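Superoxide dismutase [Mn], mitochondrial (Saccharomyces cerevisiae, PDB 4E4E) converts the toxic superoxide radical into hydrogen peroxide and dioxygen in mitochondria, using one manganese ion in each subunit of a homotetramer. Local coordinates at residues 33-38 against 76-81. The protein carries 1 engineered substitution. Sequence-based numbering, arbitrary orientation.
Engineered in segment 33-38: F34 (natural residue Tyr). With MN (manganese (II) ion), chain F.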
loop_
_atom_site.group_PDB
_atom_site.type_symbol
_atom_site.label_atom_id
_atom_site.label_comp_id
_atom_site.label_asym_id
_atom_site.label_seq_id
_atom_site.Cartn_x
_atom_site.Cartn_y
_atom_site.Cartn_z
ATOM N N THR B 33 -9.309 -22.870 2.475
ATOM C CA THR B 33 -9.777 -21.713 3.222
ATOM C C THR B 33 -9.980 -20.573 2.240
ATOM O O THR B 33 -10.939 -19.792 2.352
ATOM C CB THR B 33 -8.775 -21.347 4.335
ATOM O OG1 THR B 33 -8.766 -22.398 5.322
ATOM C CG2 THR B 33 -9.142 -20.033 4.989
ATOM N N PHE B 34 -9.108 -20.504 1.242
ATOM C CA PHE B 34 -9.326 -19.533 0.170
ATOM C C PHE B 34 -10.562 -19.833 -0.677
ATOM O O PHE B 34 -11.263 -18.910 -1.095
ATOM C CB PHE B 34 -8.081 -19.414 -0.707
ATOM C CG PHE B 34 -6.935 -18.768 -0.002
ATOM C CD1 PHE B 34 -7.118 -17.560 0.669
ATOM C CD2 PHE B 34 -5.688 -19.375 0.034
ATOM C CE1 PHE B 34 -6.058 -16.958 1.348
ATOM C CE2 PHE B 34 -4.629 -18.780 0.715
ATOM C CZ PHE B 34 -4.818 -17.575 1.371
ATOM N N VAL B 35 -10.813 -21.107 -0.943
ATOM C CA VAL B 35 -11.991 -21.482 -1.724
ATOM C C VAL B 35 -13.252 -21.022 -0.988
ATOM O O VAL B 35 -14.098 -20.297 -1.560
ATOM C CB VAL B 35 -12.011 -22.993 -2.011
ATOM C CG1 VAL B 35 -13.384 -23.438 -2.492
ATOM C CG2 VAL B 35 -10.926 -23.333 -3.056
ATOM N N ASN B 36 -13.335 -21.394 0.291
ATOM C CA ASN B 36 -14.478 -21.034 1.140
ATOM C C ASN B 36 -14.680 -19.524 1.254
ATOM O O ASN B 36 -15.800 -19.001 1.066
ATOM C CB ASN B 36 -14.328 -21.666 2.545
ATOM C CG ASN B 36 -14.298 -23.183 2.505
ATOM O OD1 ASN B 36 -14.524 -23.784 1.451
ATOM N ND2 ASN B 36 -14.028 -23.819 3.656
ATOM N N GLY B 37 -13.583 -18.825 1.541
ATOM C CA GLY B 37 -13.593 -17.376 1.641
ATOM C C GLY B 37 -14.006 -16.668 0.370
ATOM O O GLY B 37 -14.738 -15.674 0.416
ATOM N N PHE B 38 -13.537 -17.159 -0.778
ATOM C CA PHE B 38 -13.865 -16.513 -2.045
ATOM C C PHE B 38 -15.355 -16.704 -2.347
ATOM O O PHE B 38 -16.048 -15.745 -2.728
ATOM C CB PHE B 38 -12.970 -17.057 -3.167
ATOM C CG PHE B 38 -13.171 -16.392 -4.510
ATOM C CD1 PHE B 38 -13.165 -15.007 -4.643
ATOM C CD2 PHE B 38 -13.323 -17.164 -5.654
ATOM C CE1 PHE B 38 -13.329 -14.410 -5.889
ATOM C CE2 PHE B 38 -13.489 -16.569 -6.907
ATOM C CZ PHE B 38 -13.489 -15.190 -7.024
ATOM N N GLY B 76 -7.519 -13.860 -4.793
ATOM C CA GLY B 76 -6.088 -14.007 -5.010
ATOM C C GLY B 76 -5.552 -15.336 -4.492
ATOM O O GLY B 76 -4.830 -16.030 -5.207
ATOM N N GLY B 77 -5.855 -15.674 -3.247
ATOM C CA GLY B 77 -5.403 -16.939 -2.665
ATOM C C GLY B 77 -5.814 -18.160 -3.483
ATOM O O GLY B 77 -4.998 -19.079 -3.753
ATOM N N PHE B 78 -7.084 -18.161 -3.888
ATOM C CA PHE B 78 -7.615 -19.207 -4.758
ATOM C C PHE B 78 -6.830 -19.298 -6.083
ATOM O O PHE B 78 -6.312 -20.372 -6.463
ATOM C CB PHE B 78 -9.112 -18.976 -5.036
ATOM C CG PHE B 78 -9.672 -19.894 -6.083
ATOM C CD1 PHE B 78 -9.810 -21.251 -5.821
ATOM C CD2 PHE B 78 -10.031 -19.419 -7.334
ATOM C CE1 PHE B 78 -10.301 -22.129 -6.801
ATOM C CE2 PHE B 78 -10.529 -20.291 -8.314
ATOM C CZ PHE B 78 -10.656 -21.652 -8.035
ATOM N N THR B 79 -6.728 -18.174 -6.781
ATOM C CA THR B 79 -6.102 -18.189 -8.105
ATOM C C THR B 79 -4.626 -18.546 -8.031
ATOM O O THR B 79 -4.131 -19.384 -8.797
ATOM C CB THR B 79 -6.272 -16.844 -8.843
ATOM O OG1 THR B 79 -5.536 -15.818 -8.164
ATOM C CG2 THR B 79 -7.715 -16.471 -8.897
ATOM N N ASN B 80 -3.926 -17.907 -7.099
ATOM C CA ASN B 80 -2.491 -18.105 -6.953
ATOM C C ASN B 80 -2.157 -19.561 -6.634
ATOM O O ASN B 80 -1.197 -20.113 -7.209
ATOM C CB ASN B 80 -1.884 -17.158 -5.898
ATOM C CG ASN B 80 -1.776 -15.717 -6.374
ATOM O OD1 ASN B 80 -1.868 -15.428 -7.567
ATOM N ND2 ASN B 80 -1.568 -14.799 -5.432
ATOM N N HIS B 81 -2.935 -20.188 -5.745
ATOM C CA HIS B 81 -2.690 -21.605 -5.469
ATOM C C HIS B 81 -3.034 -22.548 -6.621
ATOM O O HIS B 81 -2.286 -23.501 -6.869
ATOM C CB HIS B 81 -3.334 -22.057 -4.163
ATOM C CG HIS B 81 -2.733 -21.395 -2.972
ATOM N ND1 HIS B 81 -3.087 -20.131 -2.561
ATOM C CD2 HIS B 81 -1.736 -21.795 -2.147
ATOM C CE1 HIS B 81 -2.362 -19.788 -1.513
ATOM N NE2 HIS B 81 -1.548 -20.792 -1.235
HETATM MN MN MN F . 0.377 -20.587 0.009
HETATM O O HOH W 1 0.370 -18.300 -0.077
#
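The ring of F34, an engineered residue where the natural protein has Tyr, lies flat on the backbone of G77. CA of G77 sits over the middle of one ring face, 3.6 Å from the ring centroid, a CH-pi contact for which a glycine leaves room. F34 CA and F78 CA, 5.2 Å apart, are the nearest CA atoms of the two segments, and the short helical segments run roughly antiparallel, at 137°. The first torsion of F34 sets CG anti to the carbonyl carbon (chi1 -69°), which carries the ring along the neighbouring helix toward H81. CE2 of F34 meets CE1 of H81 at 3.3 Å; the two planes are tilted by 28° but slid so far apart that the rings hardly overlap. ND1 of H81 donates to O of G77 at a suspiciously short 2.5 Å, a doubtful length for a bond that would hold the imidazole turned with NE2 toward the manganese. That NE2 binds the metal at 2.3 Å. G77 thus meets F34 through CA and H81 through O.

Farther along, V35 still packs tightly on F78, its CG2 touching CD1 of that ring at 3.6 Å. The contact slackens only at F38, whose CD2 stays 4.3 Å from CD2 of F78. This side does not open to solvent: V2 packs on both phenylalanines, and a second subunit covers them, with its L52 on F38 and its A61 on F78. At the tight end, H26, D168, H172 and a water join H81 on the manganese, placing this crossing of helices 31-52 and 74-86 in the alpha-hairpin domain beside the active site of an iron/manganese superoxide dismutase.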